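PDB 5AH5: leucine--tRNA ligase from Agrobacterium radiobacter, which probably attaches leucine to tRNA(Leu) at the expense of ATP, as an aminoacyl-tRNA synthetase of the first class. Local coordinates for residues S105-M110 against A120-T125; M38-S43 against R52-G57. One frame throughout, in Å; residues are numbered along the deposited sequence.

Interaction 1: S105-M110 against A120-T125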
ATOM      1  N   SER B 105      -3.103  18.368  15.386  1.00 26.94           N
ATOM      2  CA  SER B 105      -1.788  18.807  14.820  1.00 27.12           C
ATOM      3  C   SER B 105      -1.637  18.329  13.344  1.00 24.59           C
ATOM      4  O   SER B 105      -1.268  19.090  12.510  1.00 27.25           O
ATOM      5  CB  SER B 105      -0.663  18.241  15.665  1.00 27.07           C
ATOM      6  OG  SER B 105       0.591  18.528  15.143  1.00 26.65           O
ATOM      7  N   MET B 106      -1.937  17.069  13.054  1.00 26.01           N
ATOM      8  CA  MET B 106      -1.751  16.523  11.707  1.00 22.97           C
ATOM      9  C   MET B 106      -2.711  17.158  10.723  1.00 26.20           C
ATOM     10  O   MET B 106      -2.317  17.505   9.617  1.00 22.01           O
ATOM     11  CB  MET B 106      -1.862  15.016  11.650  1.00 22.71           C
ATOM     12  CG  MET B 106      -0.597  14.318  12.150  1.00 24.67           C
ATOM     13  SD  MET B 106      -0.595  12.551  11.962  1.00 29.16           S
ATOM     14  CE  MET B 106      -2.020  12.120  12.838  1.00 35.50           C
ATOM     15  N   LYS B 107      -3.962  17.342  11.141  1.00 25.38           N
ATOM     16  CA  LYS B 107      -4.954  17.967  10.311  1.00 27.99           C
ATOM     17  C   LYS B 107      -4.606  19.416   9.999  1.00 28.98           C
ATOM     18  O   LYS B 107      -4.686  19.861   8.790  1.00 27.16           O
ATOM     19  CB  LYS B 107      -6.355  17.828  10.939  1.00 27.06           C
ATOM     20  CG  LYS B 107      -7.485  18.407  10.080  1.00 30.21           C
ATOM     21  CD  LYS B 107      -8.865  17.970  10.594  1.00 29.07           C
ATOM     22  CE  LYS B 107      -9.947  18.851   9.971  1.00 28.99           C
ATOM     23  NZ  LYS B 107     -11.279  18.270  10.255  1.00 26.44           N
ATOM     24  N   ARG B 108      -4.131  20.123  11.002  1.00 21.70           N
ATOM     25  CA  ARG B 108      -3.660  21.469  10.761  1.00 27.14           C
ATOM     26  C   ARG B 108      -2.450  21.500   9.740  1.00 28.11           C
ATOM     27  O   ARG B 108      -2.386  22.379   8.913  1.00 25.31           O
ATOM     28  CB  ARG B 108      -3.214  22.182  12.015  1.00 34.89           C
ATOM     29  CG  ARG B 108      -4.321  22.710  12.920  1.00 50.88           C
ATOM     30  CD  ARG B 108      -3.785  23.509  14.114  1.00 59.55           C
ATOM     31  NE  ARG B 108      -4.648  23.214  15.277  1.00 73.53           N
ATOM     32  CZ  ARG B 108      -4.361  22.416  16.319  1.00 65.93           C
ATOM     33  NH1 ARG B 108      -3.166  21.829  16.484  1.00 59.87           N
ATOM     34  NH2 ARG B 108      -5.290  22.251  17.254  1.00 73.23           N
ATOM     35  N   SER B 109      -1.494  20.614   9.899  1.00 24.42           N
ATOM     36  CA  SER B 109      -0.301  20.590   9.044  1.00 26.08           C
ATOM     37  C   SER B 109      -0.735  20.339   7.564  1.00 27.18           C
ATOM     38  O   SER B 109      -0.293  21.060   6.636  1.00 27.36           O
ATOM     39  CB  SER B 109       0.607  19.494   9.539  1.00 26.98           C
ATOM     40  OG  SER B 109       1.225  19.940  10.708  1.00 29.61           O
ATOM     41  N   MET B 110      -1.668  19.381   7.408  1.00 26.77           N
ATOM     42  CA  MET B 110      -2.248  19.027   6.132  1.00 26.51           C
ATOM     43  C   MET B 110      -2.954  20.183   5.416  1.00 28.96           C
ATOM     44  O   MET B 110      -2.697  20.446   4.225  1.00 28.92           O
ATOM     45  CB  MET B 110      -3.192  17.851   6.273  1.00 22.67           C
ATOM     46  CG  MET B 110      -2.501  16.599   6.658  1.00 21.28           C
ATOM     47  SD  MET B 110      -3.684  15.325   6.696  1.00 26.21           S
ATOM     48  CE  MET B 110      -2.750  13.879   7.116  1.00 22.48           C
ATOM     49  N   ALA B 120     -15.546  16.199   4.944  1.00 26.40           N
ATOM     50  CA  ALA B 120     -16.869  15.697   5.360  1.00 28.67           C
ATOM     51  C   ALA B 120     -16.824  14.233   5.475  1.00 28.44           C
ATOM     52  O   ALA B 120     -17.706  13.656   6.087  1.00 27.05           O
ATOM     53  CB  ALA B 120     -17.970  16.062   4.360  1.00 31.21           C
ATOM     54  N   ASN B 121     -15.839  13.617   4.834  1.00 24.98           N
ATOM     55  CA  ASN B 121     -15.662  12.197   4.861  1.00 24.49           C
ATOM     56  C   ASN B 121     -14.615  11.744   5.893  1.00 21.34           C
ATOM     57  O   ASN B 121     -14.311  10.598   5.938  1.00 22.40           O
ATOM     58  CB  ASN B 121     -15.309  11.689   3.423  1.00 25.98           C
ATOM     59  CG  ASN B 121     -16.468  11.903   2.463  1.00 26.88           C
ATOM     60  OD1 ASN B 121     -16.573  12.954   1.910  1.00 26.02           O
ATOM     61  ND2 ASN B 121     -17.410  10.953   2.402  1.00 26.26           N
ATOM     62  N   GLU B 122     -14.095  12.646   6.698  1.00 21.42           N
ATOM     63  CA  GLU B 122     -13.135  12.265   7.716  1.00 26.86           C
ATOM     64  C   GLU B 122     -13.672  11.237   8.710  1.00 28.82           C
ATOM     65  O   GLU B 122     -14.861  11.208   9.005  1.00 27.89           O
ATOM     66  CB  GLU B 122     -12.706  13.536   8.460  1.00 27.38           C
ATOM     67  CG  GLU B 122     -11.666  13.413   9.590  1.00 27.44           C
ATOM     68  CD  GLU B 122     -11.412  14.749  10.253  1.00 27.29           C
ATOM     69  OE1 GLU B 122     -12.093  15.754   9.940  1.00 27.78           O
ATOM     70  OE2 GLU B 122     -10.463  14.872  11.069  1.00 33.47           O
ATOM     71  N   LEU B 123     -12.796  10.362   9.181  1.00 29.59           N
ATOM     72  CA  LEU B 123     -13.109   9.437  10.251  1.00 24.98           C
ATOM     73  C   LEU B 123     -11.911   9.237  11.152  1.00 29.38           C
ATOM     74  O   LEU B 123     -10.776   9.642  10.853  1.00 25.49           O
ATOM     75  CB  LEU B 123     -13.573   8.077   9.730  1.00 26.44           C
ATOM     76  CG  LEU B 123     -12.633   7.349   8.765  1.00 26.02           C
ATOM     77  CD1 LEU B 123     -11.498   6.604   9.518  1.00 25.51           C
ATOM     78  CD2 LEU B 123     -13.348   6.330   7.899  1.00 27.06           C
ATOM     79  N   ALA B 124     -12.180   8.638  12.301  1.00 29.27           N
ATOM     80  CA  ALA B 124     -11.116   8.290  13.234  1.00 26.19           C
ATOM     81  C   ALA B 124     -11.480   6.927  13.783  1.00 25.18           C
ATOM     82  O   ALA B 124     -12.603   6.749  14.232  1.00 24.51           O
ATOM     83  CB  ALA B 124     -11.072   9.330  14.303  1.00 30.43           C
ATOM     84  N   THR B 125     -10.556   5.975  13.770  1.00 20.66           N
ATOM     85  CA  THR B 125     -10.935   4.644  14.139  1.00 22.21           C
ATOM     86  C   THR B 125     -11.302   4.522  15.679  1.00 21.83           C
ATOM     87  O   THR B 125     -11.859   3.547  16.068  1.00 21.96           O
ATOM     88  CB  THR B 125      -9.877   3.651  13.766  1.00 20.47           C
ATOM     89  OG1 THR B 125      -8.696   3.945  14.480  1.00 22.83           O
ATOM     90  CG2 THR B 125      -9.523   3.755  12.149  1.00 23.20           C
TER
HETATM   91  O   HOH W   1     -10.769  16.458  13.144  1.00 32.67           O
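Lys107 and Glu122 reach for each other across a wide gap, their CA atoms 10.3 Å apart, one on a helical turn at 105-110 and the other on the irregular loop 120-125. Two long side chains bridge that distance in a single salt bridge. Both leave the main chain with CG opposite the backbone N (chi1 -177° in Lys107, -179° in Glu122) and stay extended, so that only their outer halves meet, crossing at a slant. Lys107 NZ donates to Glu122 OE1 at 2.7 Å, arriving on the syn side of that oxygen and 16° out of the carboxylate plane. The other oxygen, Glu122 OE2, lies 3.5 Å from the methylene Lys107 CD, so the aliphatic part of the lysine passes the carboxylate and the straight chain carries NZ on to OE1. A water donates to Glu122 OE2 at 2.6 Å and weakly accepts from Lys107 NZ at 3.4 Å, a looser second link between the two charges. OE2 also takes a hydrogen bond from Trp77 NE1; the carboxylate is thus held through both oxygens, which should limit its rotation. This surface salt bridge, away from the leucyl-sulfamoyl-adenosine, ties helix 95-112 to the loop that follows it, while farther along that loop Leu123 and Thr125 pack on Tyr130 of the next helix, 128-143.

Interaction 2: M38-S43 against R52-G57. With LSS (5'-O-(L-leucylsulfamoyl)adenosine), chain I.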
ATOM      1  N   MET B  38      -2.340   5.823   2.404  1.00 24.78           N
ATOM      2  CA  MET B  38      -2.370   5.102   3.686  1.00 26.09           C
ATOM      3  C   MET B  38      -2.464   6.072   4.838  1.00 22.11           C
ATOM      4  O   MET B  38      -1.550   6.887   5.084  1.00 23.60           O
ATOM      5  CB  MET B  38      -1.202   4.140   3.830  1.00 26.84           C
ATOM      6  CG  MET B  38      -1.317   2.942   2.943  1.00 25.15           C
ATOM      7  SD  MET B  38       0.121   1.909   3.224  1.00 28.50           S
ATOM      8  CE  MET B  38       0.065   0.826   1.837  1.00 29.97           C
ATOM      9  N   PHE B  39      -3.642   6.055   5.493  1.00 21.99           N
ATOM     10  CA  PHE B  39      -3.935   6.995   6.615  1.00 21.49           C
ATOM     11  C   PHE B  39      -2.960   6.829   7.791  1.00 18.34           C
ATOM     12  O   PHE B  39      -2.428   5.767   7.981  1.00 17.90           O
ATOM     13  CB  PHE B  39      -5.444   7.010   6.972  1.00 24.14           C
ATOM     14  CG  PHE B  39      -5.975   5.838   7.807  1.00 26.09           C
ATOM     15  CD1 PHE B  39      -5.484   4.545   7.702  1.00 25.47           C
ATOM     16  CD2 PHE B  39      -7.107   6.029   8.610  1.00 24.55           C
ATOM     17  CE1 PHE B  39      -6.046   3.528   8.428  1.00 25.78           C
ATOM     18  CE2 PHE B  39      -7.657   4.991   9.337  1.00 23.41           C
ATOM     19  CZ  PHE B  39      -7.164   3.740   9.231  1.00 22.99           C
ATOM     20  N   PRO B  40      -2.547   7.914   8.413  1.00 17.23           N
ATOM     21  CA  PRO B  40      -1.479   7.846   9.352  1.00 21.73           C
ATOM     22  C   PRO B  40      -1.870   7.392  10.799  1.00 25.06           C
ATOM     23  O   PRO B  40      -2.972   7.662  11.246  1.00 24.27           O
ATOM     24  CB  PRO B  40      -1.019   9.263   9.433  1.00 21.02           C
ATOM     25  CG  PRO B  40      -2.199  10.049   9.210  1.00 19.55           C
ATOM     26  CD  PRO B  40      -3.029   9.265   8.246  1.00 18.33           C
ATOM     27  N   TYR B  41      -0.933   6.775  11.515  1.00 25.79           N
ATOM     28  CA  TYR B  41      -1.104   6.519  12.972  1.00 25.70           C
ATOM     29  C   TYR B  41      -1.063   7.832  13.704  1.00 25.13           C
ATOM     30  O   TYR B  41      -0.229   8.707  13.461  1.00 22.61           O
ATOM     31  CB  TYR B  41      -0.017   5.583  13.529  1.00 25.37           C
ATOM     32  CG  TYR B  41      -0.106   4.137  13.017  1.00 25.56           C
ATOM     33  CD1 TYR B  41      -1.257   3.374  13.243  1.00 23.23           C
ATOM     34  CD2 TYR B  41       0.959   3.531  12.317  1.00 24.33           C
ATOM     35  CE1 TYR B  41      -1.344   2.079  12.846  1.00 22.92           C
ATOM     36  CE2 TYR B  41       0.853   2.186  11.890  1.00 24.63           C
ATOM     37  CZ  TYR B  41      -0.300   1.497  12.121  1.00 26.02           C
ATOM     38  OH  TYR B  41      -0.480   0.196  11.697  1.00 26.76           O
ATOM     39  N   THR B  42      -1.885   7.955  14.718  1.00 26.24           N
ATOM     40  CA  THR B  42      -1.873   9.164  15.514  1.00 28.62           C
ATOM     41  C   THR B  42      -0.849   9.057  16.654  1.00 32.61           C
ATOM     42  O   THR B  42      -1.205   9.201  17.852  1.00 32.52           O
ATOM     43  CB  THR B  42      -3.300   9.444  16.050  1.00 27.52           C
ATOM     44  OG1 THR B  42      -3.758   8.276  16.750  1.00 27.14           O
ATOM     45  CG2 THR B  42      -4.198   9.710  14.885  1.00 27.24           C
ATOM     46  N   SER B  43       0.428   8.912  16.278  1.00 29.09           N
ATOM     47  CA  SER B  43       1.496   8.701  17.217  1.00 26.45           C
ATOM     48  C   SER B  43       2.390   9.900  17.380  1.00 28.35           C
ATOM     49  O   SER B  43       3.394   9.831  18.057  1.00 31.22           O
ATOM     50  CB  SER B  43       2.291   7.504  16.806  1.00 30.55           C
ATOM     51  OG  SER B  43       2.828   7.639  15.475  1.00 31.03           O
ATOM     52  N   ARG B  52       5.362  13.667   1.621  1.00 29.90           N
ATOM     53  CA  ARG B  52       5.689  13.109   0.297  1.00 30.31           C
ATOM     54  C   ARG B  52       4.548  12.211  -0.190  1.00 31.95           C
ATOM     55  O   ARG B  52       4.077  12.321  -1.341  1.00 26.92           O
ATOM     56  CB  ARG B  52       6.988  12.317   0.296  1.00 27.15           C
ATOM     57  CG  ARG B  52       7.328  11.849  -1.110  1.00 28.73           C
ATOM     58  CD  ARG B  52       8.511  10.939  -1.145  1.00 28.68           C
ATOM     59  NE  ARG B  52       9.028  10.811  -2.499  1.00 28.17           N
ATOM     60  CZ  ARG B  52       9.980   9.980  -2.847  1.00 30.61           C
ATOM     61  NH1 ARG B  52      10.594   9.230  -1.899  1.00 28.99           N
ATOM     62  NH2 ARG B  52      10.377   9.920  -4.139  1.00 30.09           N
ATOM     63  N   ASN B  53       4.153  11.305   0.690  1.00 25.25           N
ATOM     64  CA  ASN B  53       3.098  10.369   0.444  1.00 26.64           C
ATOM     65  C   ASN B  53       1.747  11.052   0.027  1.00 25.49           C
ATOM     66  O   ASN B  53       1.067  10.627  -0.927  1.00 27.70           O
ATOM     67  CB  ASN B  53       2.924   9.532   1.698  1.00 26.22           C
ATOM     68  CG  ASN B  53       2.098   8.323   1.506  1.00 24.72           C
ATOM     69  OD1 ASN B  53       2.187   7.402   2.335  1.00 27.69           O
ATOM     70  ND2 ASN B  53       1.258   8.289   0.477  1.00 25.03           N
ATOM     71  N   TYR B  54       1.464  12.170   0.649  1.00 24.54           N
ATOM     72  CA  TYR B  54       0.169  12.808   0.567  1.00 24.53           C
ATOM     73  C   TYR B  54       0.162  13.878  -0.541  1.00 24.76           C
ATOM     74  O   TYR B  54      -0.869  14.190  -1.150  1.00 21.55           O
ATOM     75  CB  TYR B  54      -0.280  13.310   1.958  1.00 23.98           C
ATOM     76  CG  TYR B  54      -0.387  12.212   3.051  1.00 22.24           C
ATOM     77  CD1 TYR B  54      -0.632  10.902   2.729  1.00 24.23           C
ATOM     78  CD2 TYR B  54      -0.288  12.510   4.423  1.00 25.52           C
ATOM     79  CE1 TYR B  54      -0.730   9.918   3.658  1.00 25.68           C
ATOM     80  CE2 TYR B  54      -0.380  11.476   5.394  1.00 24.33           C
ATOM     81  CZ  TYR B  54      -0.584  10.204   5.029  1.00 24.46           C
ATOM     82  OH  TYR B  54      -0.725   9.147   5.957  1.00 25.63           O
ATOM     83  N   SER B  55       1.301  14.485  -0.768  1.00 27.54           N
ATOM     84  CA  SER B  55       1.491  15.380  -1.895  1.00 24.95           C
ATOM     85  C   SER B  55       1.131  14.715  -3.186  1.00 22.17           C
ATOM     86  O   SER B  55       0.507  15.337  -4.058  1.00 24.34           O
ATOM     87  CB  SER B  55       2.921  15.829  -1.981  1.00 25.15           C
ATOM     88  OG  SER B  55       3.161  16.747  -0.979  1.00 28.63           O
ATOM     89  N   MET B  56       1.494  13.463  -3.317  1.00 26.42           N
ATOM     90  CA  MET B  56       1.270  12.714  -4.600  1.00 29.01           C
ATOM     91  C   MET B  56      -0.225  12.527  -4.846  1.00 32.96           C
ATOM     92  O   MET B  56      -0.703  12.681  -5.986  1.00 29.76           O
ATOM     93  CB  MET B  56       1.950  11.362  -4.602  1.00 24.90           C
ATOM     94  CG  MET B  56       3.476  11.382  -4.531  1.00 26.76           C
ATOM     95  SD  MET B  56       4.232   9.725  -4.437  1.00 28.95           S
ATOM     96  CE  MET B  56       5.920  10.306  -4.284  1.00 31.74           C
ATOM     97  N   GLY B  57      -0.958  12.202  -3.771  1.00 28.12           N
ATOM     98  CA  GLY B  57      -2.380  12.049  -3.846  1.00 22.42           C
ATOM     99  C   GLY B  57      -3.045  13.336  -4.134  1.00 24.64           C
ATOM    100  O   GLY B  57      -3.958  13.348  -4.939  1.00 28.49           O
TER
HETATM  101  C1  LSS I1818       0.637   3.698   8.819  1.00 26.69           C
HETATM  102  N1  LSS I1818       8.990   8.273   3.804  1.00 26.41           N
HETATM  103  O1  LSS I1818       1.562   3.091   8.324  1.00 28.41           O
HETATM  104  S1  LSS I1818       2.029   5.687   9.247  1.00 26.30           S
HETATM  105  C2  LSS I1818       7.989   7.942   2.990  1.00 29.83           C
HETATM  106  N2  LSS I1818       0.745   4.924   9.297  1.00 25.39           N
HETATM  107  O2  LSS I1818       4.657   4.527   4.262  1.00 28.72           O
HETATM  108  N3  LSS I1818       6.771   7.565   3.438  1.00 30.16           N
HETATM  109  O3  LSS I1818       2.054   5.032   3.504  1.00 27.32           O
HETATM  110  C4  LSS I1818       6.560   7.529   4.775  1.00 29.75           C
HETATM  111  N4  LSS I1818      -1.636   3.730   9.853  1.00 23.97           N
HETATM  112  O4  LSS I1818       3.108   7.495   5.427  1.00 25.84           O
HETATM  113  C5  LSS I1818       7.592   7.778   5.671  1.00 30.17           C
HETATM  114  O5  LSS I1818       2.404   5.911   7.712  1.00 29.97           O
HETATM  115  C6  LSS I1818       8.832   8.132   5.168  1.00 31.26           C
HETATM  116  N6  LSS I1818       9.827   8.437   6.041  1.00 27.78           N
HETATM  117  C7  LSS I1818      -2.615   1.915   7.519  1.00 20.27           C
HETATM  118  N7  LSS I1818       7.099   7.614   6.926  1.00 32.34           N
HETATM  119  C8  LSS I1818       5.802   7.215   6.819  1.00 30.58           C
HETATM  120  C9  LSS I1818      -1.317   2.726   7.576  1.00 22.91           C
HETATM  121  N9  LSS I1818       5.479   7.198   5.499  1.00 30.27           N
HETATM  122  CA  LSS I1818      -0.693   3.016   8.953  1.00 26.07           C
HETATM  123  C10 LSS I1818      -2.314   0.466   7.932  1.00 24.17           C
HETATM  124  C11 LSS I1818      -3.224   2.069   6.080  1.00 20.24           C
HETATM  125  O1A LSS I1818       3.250   5.105   9.821  1.00 25.13           O
HETATM  126  C21 LSS I1818       4.222   6.795   4.899  1.00 25.88           C
HETATM  127  C22 LSS I1818       3.929   5.353   5.125  1.00 26.36           C
HETATM  128  C23 LSS I1818       2.418   5.274   4.891  1.00 27.04           C
HETATM  129  C24 LSS I1818       1.984   6.639   5.382  1.00 25.13           C
HETATM  130  C25 LSS I1818       1.529   6.623   6.843  1.00 27.58           C
HETATM  131  O2A LSS I1818       1.879   7.041   9.736  1.00 20.07           O
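Tyr54 OH donates a 2.6 Å hydrogen bond to Met38 O, which it meets in the carbonyl plane with a C=O...O angle of 152°. The bond joins the loop after strand 32-37 to helix 48-66, the first strand-to-helix connection of the Rossmann fold that marks this synthetase class; Pro40 to Ser43 open the predicted HIGH region. Tyr54 CG lies opposite its own carbonyl carbon (chi1 -59°), which directs the ring at the loop with Met38 O at its edge. Pro40 CD comes obliquely to the same hydroxyl, 3.2 Å from Tyr54 OH, so the phenol end is flanked by a carbonyl and a proline ring. On the loop's ligand side, the leucyl-sulfamoyl-adenosine lies against the backbone and the aromatic rings. Its amino nitrogen N4 donates to Phe39 O at 2.9 Å and sits over the centre of one face of the Tyr41 ring, 3.2 Å above the plane, which would suit a cation-pi contact if the amine is charged. The Phe39 ring turns its edge to the leucyl methyl C11, and Tyr496 stacks on this ring. Tyr41 N gives a weak bond to the sulfamoyl oxygen O2A. From the helix, Asn53 grips the ribose: its ND2 is held by Ile524 O, which helps fix the amide, and its OD1 accepts from the hydroxyl O3 of the ligand at 2.6 Å.

How the interactions relate
Interaction 2 is buried and lines the ligand pocket, whereas interaction 1 lies at the surface, with centres 11 Å apart. Each joins a helix to a neighbouring loop, but the chemistry differs: a directly bonded pair of opposite charges with a weak water link beside it in interaction 1, hydrogen bonds to backbone carbonyls and a side-chain amide, and aromatic rings round the bound ligand, in interaction 2. The two meet through methyl groups of Met106, Met110 and Thr125. Met106 CE packs on Thr42 CG2, Met110 CE on Tyr54 CE2, and Thr125 CG2 lies 3.6 Å from Phe39 CE2. Helix 95-112 thus presents Lys107 to loop 120-125, Met106 to the HIGH-region loop and Met110 to helix 48-66.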